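Local coordinates for protein transcriptional regulator, TetR family (Agrobacterium tumefaciens, PDB 2G7S) that probably binds operator DNA as a two-subunit TetR-family transcriptional regulator and represses or otherwise controls target genes, probably in response to a small ligand, at residues Tyr91-Ile96 / Ile184-Leu189; Gly24-Phe29 / Asp54-Leu59; Arg86-Tyr91 / Ser132-Ala137. All blocks are in the same frame, centred on the assembly; numbering follows the deposited sequence.

How the contacts relate
Contact 2 (24-29 with 54-59) belongs to the N-terminal part, which probably binds DNA as in other TetR-family proteins, while contacts 1 and 3 lie in the helical C-terminal part, on the other side of the chain's centre. Contact 2 is 26 Å from contact 1 and 25 Å from contact 3, centre to centre, and its nearest atoms stay about 12 Å from either. The centres of contacts 1 and 3 are 10 Å apart and the two touch, sharing helix 81-98 and Y91: E93 turns to helix 180-192, Y88 to helix 118-144, and I89 of contact 3 packs on T185 and R186 of contact 1. Segments of contacts 1 and 2 also reach the second subunit.

Contact 1: Tyr91-Ile96 / Ile184-Leu189; sequences YWEGCI and ITRPML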
loop_
_atom_site.group_PDB
_atom_site.type_symbol
_atom_site.label_atom_id
_atom_site.label_comp_id
_atom_site.label_asym_id
_atom_site.label_seq_id
_atom_site.Cartn_x
_atom_site.Cartn_y
_atom_site.Cartn_z
ATOM N N TYR A 91 -15.750 5.712 -8.408
ATOM C CA TYR A 91 -14.828 6.824 -8.675
ATOM C C TYR A 91 -13.417 6.253 -8.811
ATOM O O TYR A 91 -12.706 6.567 -9.768
ATOM C CB TYR A 91 -14.891 7.796 -7.496
ATOM C CG TYR A 91 -13.668 8.685 -7.413
ATOM C CD1 TYR A 91 -13.454 9.733 -8.344
ATOM C CD2 TYR A 91 -12.690 8.428 -6.466
ATOM C CE1 TYR A 91 -12.287 10.520 -8.232
ATOM C CE2 TYR A 91 -11.557 9.205 -6.379
ATOM C CZ TYR A 91 -11.372 10.225 -7.236
ATOM O OH TYR A 91 -10.134 10.952 -7.062
ATOM N N TRP A 92 -12.998 5.382 -7.905
ATOM C CA TRP A 92 -11.616 4.842 -7.996
ATOM C C TRP A 92 -11.464 3.909 -9.222
ATOM O O TRP A 92 -10.425 3.910 -9.869
ATOM C CB TRP A 92 -11.212 4.128 -6.708
ATOM C CG TRP A 92 -10.651 5.104 -5.787
ATOM C CD1 TRP A 92 -11.144 5.484 -4.533
ATOM C CD2 TRP A 92 -9.453 5.877 -5.994
ATOM N NE1 TRP A 92 -10.309 6.469 -3.993
ATOM C CE2 TRP A 92 -9.281 6.729 -4.874
ATOM C CE3 TRP A 92 -8.505 5.909 -7.023
ATOM C CZ2 TRP A 92 -8.194 7.608 -4.756
ATOM C CZ3 TRP A 92 -7.441 6.813 -6.920
ATOM C CH2 TRP A 92 -7.336 7.673 -5.789
ATOM N N GLU A 93 -12.508 3.137 -9.534
ATOM C CA GLU A 93 -12.429 2.335 -10.757
ATOM C C GLU A 93 -12.238 3.188 -11.970
ATOM O O GLU A 93 -11.426 2.837 -12.893
ATOM C CB GLU A 93 -13.702 1.507 -10.941
ATOM C CG GLU A 93 -13.770 0.423 -9.916
ATOM C CD GLU A 93 -15.085 -0.386 -9.939
ATOM O OE1 GLU A 93 -16.116 0.165 -10.393
ATOM O OE2 GLU A 93 -15.053 -1.559 -9.534
ATOM N N GLY A 94 -12.924 4.321 -12.037
ATOM C CA GLY A 94 -12.694 5.222 -13.192
ATOM C C GLY A 94 -11.278 5.798 -13.215
ATOM O O GLY A 94 -10.705 6.016 -14.294
ATOM N N CYS A 95 -10.751 6.145 -12.058
ATOM C CA CYS A 95 -9.355 6.665 -12.009
ATOM C C CYS A 95 -8.381 5.600 -12.473
ATOM O O CYS A 95 -7.368 5.901 -13.174
ATOM C CB CYS A 95 -8.987 6.989 -10.541
ATOM S SG CYS A 95 -9.834 8.534 -9.954
ATOM N N ILE A 96 -8.566 4.363 -12.002
ATOM C CA ILE A 96 -7.636 3.288 -12.452
ATOM C C ILE A 96 -7.793 3.021 -13.980
ATOM O O ILE A 96 -6.774 2.800 -14.668
ATOM C CB ILE A 96 -7.886 2.036 -11.614
ATOM C CG1 ILE A 96 -7.473 2.312 -10.175
ATOM C CG2 ILE A 96 -7.191 0.787 -12.223
ATOM C CD1 ILE A 96 -7.993 1.265 -9.129
ATOM N N ILE A 184 -12.086 -6.891 -5.347
ATOM C CA ILE A 184 -11.681 -6.939 -3.949
ATOM C C ILE A 184 -12.616 -6.085 -3.076
ATOM O O ILE A 184 -12.906 -6.521 -1.915
ATOM C CB ILE A 184 -10.225 -6.457 -3.806
ATOM C CG1 ILE A 184 -9.305 -7.523 -4.401
ATOM C CG2 ILE A 184 -9.842 -6.133 -2.357
ATOM C CD1 ILE A 184 -7.899 -7.015 -4.636
ATOM N N THR A 185 -13.028 -4.905 -3.558
ATOM C CA THR A 185 -13.743 -3.992 -2.682
ATOM C C THR A 185 -15.269 -4.212 -2.659
ATOM O O THR A 185 -15.912 -3.930 -1.631
ATOM C CB THR A 185 -13.506 -2.539 -3.090
ATOM O OG1 THR A 185 -13.839 -2.346 -4.473
ATOM C CG2 THR A 185 -12.049 -2.108 -2.856
ATOM N N ARG A 186 -15.819 -4.717 -3.761
ATOM C CA ARG A 186 -17.284 -4.752 -3.864
ATOM C C ARG A 186 -17.906 -5.834 -2.952
ATOM O O ARG A 186 -19.054 -5.682 -2.510
ATOM C CB ARG A 186 -17.717 -4.848 -5.341
ATOM C CG ARG A 186 -17.417 -3.471 -6.005
ATOM C CD ARG A 186 -17.683 -3.576 -7.517
ATOM N NE ARG A 186 -17.505 -2.280 -8.171
ATOM C CZ ARG A 186 -18.411 -1.325 -8.077
ATOM N NH1 ARG A 186 -19.549 -1.516 -7.349
ATOM N NH2 ARG A 186 -18.200 -0.136 -8.703
ATOM N N PRO A 187 -17.258 -6.993 -2.762
ATOM C CA PRO A 187 -17.941 -7.990 -1.889
ATOM C C PRO A 187 -18.310 -7.443 -0.498
ATOM O O PRO A 187 -19.360 -7.806 0.039
ATOM C CB PRO A 187 -16.973 -9.179 -1.869
ATOM C CG PRO A 187 -16.317 -9.100 -3.263
ATOM C CD PRO A 187 -16.094 -7.580 -3.456
HETATM N N MSE A 188 -17.500 -6.530 0.062
HETATM C CA MSE A 188 -17.851 -5.969 1.387
HETATM C C MSE A 188 -19.161 -5.226 1.288
HETATM O O MSE A 188 -20.049 -5.364 2.153
HETATM C CB MSE A 188 -16.767 -5.039 1.954
HETATM C CG MSE A 188 -17.251 -4.427 3.313
HETATM SE SE MSE A 188 -15.858 -3.534 4.246
HETATM C CE MSE A 188 -17.031 -2.435 5.495
ATOM N N LEU A 189 -19.293 -4.445 0.221
ATOM C CA LEU A 189 -20.475 -3.601 0.012
ATOM C C LEU A 189 -21.699 -4.474 -0.056
ATOM O O LEU A 189 -22.746 -4.167 0.535
ATOM C CB LEU A 189 -20.259 -2.782 -1.298
ATOM C CG LEU A 189 -19.839 -1.319 -1.058
ATOM C CD1 LEU A 189 -19.574 -0.836 -2.436
ATOM C CD2 LEU A 189 -20.966 -0.475 -0.549
#
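E93 and R186 reach toward each other from opposite directions and join helix 81-98 to helix 180-192 by a two-pronged salt bridge. R186 grips the carboxylate side-on: NH2 of R186 lies 2.7 Å from OE1 of E93, and NE of R186 lies 2.9 Å from OE2 of E93. Both bonds are nearly straight at hydrogen, 169° and 171°. The two oxygens sit close to the guanidinium plane, as the N-H directions require, but the flat groups are twisted 40° apart, so that OE1 is met from above the carboxylate plane, and NE meets OE2 on the syn side but also well tilted out of that plane.

Long side chains suit this place because the backbones are well separated, the nearest CA atoms being those of E93 and T185 at 10.3 Å. R186 spans the gap with its chain extended from CG to NE, CG standing anti to the carbonyl carbon, and E93 is likewise extended beyond CG. Farther out, the R186 side chain rests on I89 and that of E93 on F181.

The bridge is a surface tie within the all-helical C-terminal domain, which in TetR relatives binds ligand and forms the dimer. Both partners are partly exposed, so water probably screens their charges; with two directed bonds, the bridge fixes the rotation of the guanidinium as well as balancing charge between the helices.

Contact 2: Gly24-Phe29 / Asp54-Leu59; sequences GGYNSF and DLVCKL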
loop_
_atom_site.group_PDB
_atom_site.type_symbol
_atom_site.label_atom_id
_atom_site.label_comp_id
_atom_site.label_asym_id
_atom_site.label_seq_id
_atom_site.Cartn_x
_atom_site.Cartn_y
_atom_site.Cartn_z
ATOM N N GLY A 24 5.696 6.824 -8.426
ATOM C CA GLY A 24 6.770 6.221 -7.609
ATOM C C GLY A 24 7.034 6.828 -6.265
ATOM O O GLY A 24 8.059 6.459 -5.721
ATOM N N GLY A 25 6.205 7.757 -5.776
ATOM C CA GLY A 25 6.401 8.334 -4.471
ATOM C C GLY A 25 7.414 9.479 -4.424
ATOM O O GLY A 25 7.955 9.964 -5.437
ATOM N N TYR A 26 7.713 9.869 -3.202
ATOM C CA TYR A 26 8.431 11.106 -2.934
ATOM C C TYR A 26 9.801 11.147 -3.617
ATOM O O TYR A 26 10.259 12.198 -4.074
ATOM C CB TYR A 26 8.638 11.186 -1.432
ATOM C CG TYR A 26 9.192 12.524 -0.994
ATOM C CD1 TYR A 26 8.345 13.618 -0.815
ATOM C CD2 TYR A 26 10.574 12.687 -0.708
ATOM C CE1 TYR A 26 8.861 14.871 -0.394
ATOM C CE2 TYR A 26 11.066 13.957 -0.286
ATOM C CZ TYR A 26 10.202 15.026 -0.165
ATOM O OH TYR A 26 10.657 16.258 0.218
ATOM N N ASN A 27 10.506 10.022 -3.607
ATOM C CA ASN A 27 11.910 9.964 -4.046
ATOM C C ASN A 27 12.062 9.515 -5.475
ATOM O O ASN A 27 13.190 9.239 -5.936
ATOM C CB ASN A 27 12.722 9.094 -3.086
ATOM C CG ASN A 27 13.013 9.802 -1.783
ATOM O OD1 ASN A 27 13.653 10.860 -1.813
ATOM N ND2 ASN A 27 12.544 9.257 -0.648
ATOM N N SER A 28 10.954 9.401 -6.189
ATOM C CA SER A 28 11.020 8.882 -7.558
ATOM C C SER A 28 11.116 9.994 -8.595
ATOM O O SER A 28 11.127 9.674 -9.805
ATOM C CB SER A 28 9.750 8.119 -7.871
ATOM O OG SER A 28 8.577 8.908 -7.967
ATOM N N PHE A 29 11.081 11.259 -8.179
ATOM C CA PHE A 29 11.202 12.390 -9.127
ATOM C C PHE A 29 12.094 13.455 -8.548
ATOM O O PHE A 29 12.288 13.523 -7.335
ATOM C CB PHE A 29 9.829 12.949 -9.511
ATOM C CG PHE A 29 9.180 13.707 -8.415
ATOM C CD1 PHE A 29 9.287 15.094 -8.410
ATOM C CD2 PHE A 29 8.534 13.081 -7.312
ATOM C CE1 PHE A 29 8.755 15.887 -7.400
ATOM C CE2 PHE A 29 8.040 13.882 -6.289
ATOM C CZ PHE A 29 8.102 15.260 -6.305
ATOM N N ASP A 54 8.274 21.482 0.852
ATOM C CA ASP A 54 7.169 22.396 0.732
ATOM C C ASP A 54 6.324 22.156 -0.541
ATOM O O ASP A 54 5.074 22.205 -0.492
ATOM C CB ASP A 54 7.721 23.803 0.676
ATOM C CG ASP A 54 6.595 24.844 0.520
ATOM O OD1 ASP A 54 5.844 25.007 1.517
ATOM O OD2 ASP A 54 6.528 25.452 -0.555
ATOM N N LEU A 55 6.991 21.859 -1.657
ATOM C CA LEU A 55 6.246 21.555 -2.875
ATOM C C LEU A 55 5.291 20.380 -2.626
ATOM O O LEU A 55 4.089 20.418 -2.989
ATOM C CB LEU A 55 7.298 21.203 -3.936
ATOM C CG LEU A 55 6.770 21.089 -5.340
ATOM C CD1 LEU A 55 7.998 21.222 -6.363
ATOM C CD2 LEU A 55 6.158 19.806 -5.485
ATOM N N VAL A 56 5.824 19.338 -1.991
ATOM C CA VAL A 56 4.963 18.146 -1.784
ATOM C C VAL A 56 3.875 18.417 -0.712
ATOM O O VAL A 56 2.728 17.930 -0.883
ATOM C CB VAL A 56 5.849 16.941 -1.458
ATOM C CG1 VAL A 56 4.969 15.714 -1.108
ATOM C CG2 VAL A 56 6.741 16.644 -2.695
ATOM N N CYS A 57 4.165 19.215 0.317
ATOM C CA CYS A 57 3.056 19.542 1.219
ATOM C C CYS A 57 1.970 20.283 0.480
ATOM O O CYS A 57 0.783 20.025 0.734
ATOM C CB CYS A 57 3.557 20.444 2.349
ATOM S SG CYS A 57 4.475 19.580 3.635
ATOM N N LYS A 58 2.355 21.211 -0.411
ATOM C CA LYS A 58 1.342 21.963 -1.171
ATOM C C LYS A 58 0.548 21.051 -2.108
ATOM O O LYS A 58 -0.638 21.277 -2.342
ATOM C CB LYS A 58 2.022 23.075 -1.964
ATOM C CG LYS A 58 2.524 24.146 -1.009
ATOM C CD LYS A 58 1.374 25.029 -0.565
ATOM C CE LYS A 58 1.816 25.971 0.562
ATOM N NZ LYS A 58 3.215 26.348 0.417
ATOM N N LEU A 59 1.240 20.104 -2.726
ATOM C CA LEU A 59 0.575 19.172 -3.614
ATOM C C LEU A 59 -0.397 18.321 -2.827
ATOM O O LEU A 59 -1.525 18.073 -3.321
ATOM C CB LEU A 59 1.726 18.291 -4.191
ATOM C CG LEU A 59 1.692 17.091 -5.061
ATOM C CD1 LEU A 59 3.143 16.783 -5.509
ATOM C CD2 LEU A 59 0.944 15.938 -4.499
#
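Y26 swings its ring toward V56 of helix 52-77 from the loop that joins helix 6-24 to helix 31-38 in the N-terminal domain, where helices 31-38 and 42-48 probably form the DNA-binding helix-turn-helix, as in other TetR-family proteins. Starting at CB, the side chain places CG anti to the backbone N (chi1 -171°), which carries the ring out of the loop toward the helix. One flank of the ring then does the touching: CD1 of Y26 is 3.9 Å from CG2 of V56 and 4.0 Å from CG1 of V56, and the next atom, CE1 of Y26, comes closest, 3.6 Å from CG2 of V56. CG1 of V56 lies in the ring plane at its edge, whereas CG2 approaches obliquely, so the branched valine fits both methyls against the same flank. Elsewhere the Y26 side chain packs on L116 and P117.

F29 brings a second ring to the same valine. Its CZ lies 4.1 Å from CG2 of V56, and the methyl is at the ring edge, near its plane. F29 also touches L20 and I21 of helix 6-24 and I34 of helix 31-38, a setting that suits a large apolar side chain, while V56 touches V120 of helix 118-144.

The loop is held in shape by G25 O, which accepts from both N and OG of S28; the OG bond is 2.8 Å long. G25 itself has positive phi, a conformation easy for glycine, as the chain leaves the helix.

Across the two segments the contact is purely apolar, so V56 relies on shape and dispersion, while K52, bonded to the carbonyl oxygens of Y26 and F29 and in cation-pi contact with both rings, adds polar and electrostatic ties between the aromatic loop and the start of helix 52-77, which leads on from the DNA-binding domain to the rest of the chain.

Contact 3: Arg86-Tyr91 / Ser132-Ala137; sequences RAYIGY and SDWLTA
In the all-helical C-terminal part of this TetR-family protein, helices 81-98 and 118-144 meet through two aromatic side chains, Y88 and W134, which slide past each other in opposite directions. Both place CG anti to the backbone N (chi1 169° for Y88, -178° for W134), sending each ring across the space between helices whose nearest CA atoms, those of Y88 and L135, stand 9.9 Å apart.

The ring planes are inclined at 55° and the centroid of the Y88 ring is 5.9 Å from that of the six-membered ring of W134. This is an oblique aromatic pair, neither a stack nor edge-to-face. Large flat side chains suit the site, since their bulk fills the space between the helices; L135 adds apolar surface beside them. Helix 52-77 completes the packing, with I71 against both side chains and L74 against that of Y88, while W92 meets the Y88 ring edge-to-face.

W134 has one polar side-chain atom to satisfy: its indole NE1 bonds to E75 OE1 on helix 52-77, and on the benzo ring CZ3 of W134 makes the closest approach to the tyrosine, 4.2 Å from CG of Y88.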
loop_
_atom_site.group_PDB
_atom_site.type_symbol
_atom_site.label_atom_id
_atom_site.label_comp_id
_atom_site.label_asym_id
_atom_site.label_seq_id
_atom_site.Cartn_x
_atom_site.Cartn_y
_atom_site.Cartn_z
ATOM N N ARG A 86 -20.963 2.883 -2.863
ATOM C CA ARG A 86 -20.806 2.246 -4.179
ATOM C C ARG A 86 -20.252 3.283 -5.182
ATOM O O ARG A 86 -19.407 2.957 -6.073
ATOM C CB ARG A 86 -22.185 1.789 -4.709
ATOM C CG ARG A 86 -22.067 0.819 -5.946
ATOM C CD ARG A 86 -23.451 0.536 -6.627
ATOM N NE ARG A 86 -24.444 0.204 -5.611
ATOM C CZ ARG A 86 -24.525 -0.979 -5.020
ATOM N NH1 ARG A 86 -23.706 -1.973 -5.421
ATOM N NH2 ARG A 86 -25.423 -1.205 -4.027
ATOM N N ALA A 87 -20.700 4.542 -5.074
ATOM C CA ALA A 87 -20.210 5.563 -6.009
ATOM C C ALA A 87 -18.743 5.896 -5.744
ATOM O O ALA A 87 -17.992 6.207 -6.678
ATOM C CB ALA A 87 -21.057 6.864 -5.900
ATOM N N TYR A 88 -18.321 5.828 -4.493
ATOM C CA TYR A 88 -16.886 6.041 -4.162
ATOM C C TYR A 88 -16.027 4.932 -4.800
ATOM O O TYR A 88 -14.959 5.232 -5.397
ATOM C CB TYR A 88 -16.790 6.097 -2.615
ATOM C CG TYR A 88 -15.382 6.048 -2.104
ATOM C CD1 TYR A 88 -14.539 7.124 -2.177
ATOM C CD2 TYR A 88 -14.893 4.902 -1.535
ATOM C CE1 TYR A 88 -13.183 7.030 -1.675
ATOM C CE2 TYR A 88 -13.599 4.816 -1.057
ATOM C CZ TYR A 88 -12.762 5.847 -1.125
ATOM O OH TYR A 88 -11.471 5.757 -0.613
ATOM N N ILE A 89 -16.463 3.680 -4.699
ATOM C CA ILE A 89 -15.775 2.593 -5.365
ATOM C C ILE A 89 -15.694 2.855 -6.870
ATOM O O ILE A 89 -14.664 2.594 -7.514
ATOM C CB ILE A 89 -16.441 1.239 -5.059
ATOM C CG1 ILE A 89 -16.192 0.894 -3.586
ATOM C CG2 ILE A 89 -15.956 0.083 -6.013
ATOM C CD1 ILE A 89 -16.834 -0.396 -3.176
ATOM N N GLY A 90 -16.810 3.320 -7.437
ATOM C CA GLY A 90 -16.836 3.613 -8.891
ATOM C C GLY A 90 -15.888 4.725 -9.286
ATOM O O GLY A 90 -15.255 4.676 -10.379
ATOM N N TYR A 91 -15.750 5.712 -8.408
ATOM C CA TYR A 91 -14.828 6.824 -8.675
ATOM C C TYR A 91 -13.417 6.253 -8.811
ATOM O O TYR A 91 -12.706 6.567 -9.768
ATOM C CB TYR A 91 -14.891 7.796 -7.496
ATOM C CG TYR A 91 -13.668 8.685 -7.413
ATOM C CD1 TYR A 91 -13.454 9.733 -8.344
ATOM C CD2 TYR A 91 -12.690 8.428 -6.466
ATOM C CE1 TYR A 91 -12.287 10.520 -8.232
ATOM C CE2 TYR A 91 -11.557 9.205 -6.379
ATOM C CZ TYR A 91 -11.372 10.225 -7.236
ATOM O OH TYR A 91 -10.134 10.952 -7.062
ATOM N N SER A 132 -11.199 8.218 6.822
ATOM C CA SER A 132 -11.812 7.317 7.804
ATOM C C SER A 132 -13.035 7.993 8.442
ATOM O O SER A 132 -14.090 7.349 8.631
ATOM C CB SER A 132 -10.788 6.963 8.889
ATOM O OG SER A 132 -11.428 6.067 9.802
ATOM N N ASP A 133 -12.945 9.295 8.762
ATOM C CA ASP A 133 -14.071 9.982 9.355
ATOM C C ASP A 133 -15.260 9.970 8.382
ATOM O O ASP A 133 -16.430 9.860 8.852
ATOM C CB ASP A 133 -13.699 11.434 9.685
ATOM C CG ASP A 133 -12.764 11.587 10.881
ATOM O OD1 ASP A 133 -12.463 10.603 11.581
ATOM O OD2 ASP A 133 -12.346 12.758 11.077
ATOM N N TRP A 134 -14.991 10.278 7.116
ATOM C CA TRP A 134 -16.097 10.299 6.141
ATOM C C TRP A 134 -16.751 8.946 6.024
ATOM O O TRP A 134 -17.995 8.831 6.065
ATOM C CB TRP A 134 -15.590 10.785 4.753
ATOM C CG TRP A 134 -16.716 10.869 3.748
ATOM C CD1 TRP A 134 -17.653 11.885 3.700
ATOM C CD2 TRP A 134 -17.056 9.958 2.683
ATOM N NE1 TRP A 134 -18.560 11.635 2.696
ATOM C CE2 TRP A 134 -18.213 10.468 2.051
ATOM C CE3 TRP A 134 -16.514 8.778 2.207
ATOM C CZ2 TRP A 134 -18.801 9.847 0.937
ATOM C CZ3 TRP A 134 -17.126 8.159 1.079
ATOM C CH2 TRP A 134 -18.268 8.693 0.503
ATOM N N LEU A 135 -15.957 7.913 5.820
ATOM C CA LEU A 135 -16.534 6.559 5.685
ATOM C C LEU A 135 -17.313 6.185 6.962
ATOM O O LEU A 135 -18.346 5.516 6.891
ATOM C CB LEU A 135 -15.380 5.540 5.453
ATOM C CG LEU A 135 -14.704 5.677 4.094
ATOM C CD1 LEU A 135 -13.428 4.850 4.141
ATOM C CD2 LEU A 135 -15.636 5.166 2.948
ATOM N N THR A 136 -16.782 6.557 8.115
ATOM C CA THR A 136 -17.457 6.233 9.379
ATOM C C THR A 136 -18.834 6.885 9.390
ATOM O O THR A 136 -19.825 6.254 9.757
ATOM C CB THR A 136 -16.607 6.733 10.608
ATOM O OG1 THR A 136 -15.376 6.001 10.654
ATOM C CG2 THR A 136 -17.365 6.548 11.960
ATOM N N ALA A 137 -18.891 8.164 9.004
ATOM C CA ALA A 137 -20.181 8.870 8.982
ATOM C C ALA A 137 -21.147 8.254 7.961
ATOM O O ALA A 137 -22.360 8.160 8.265
ATOM C CB ALA A 137 -19.972 10.347 8.765
#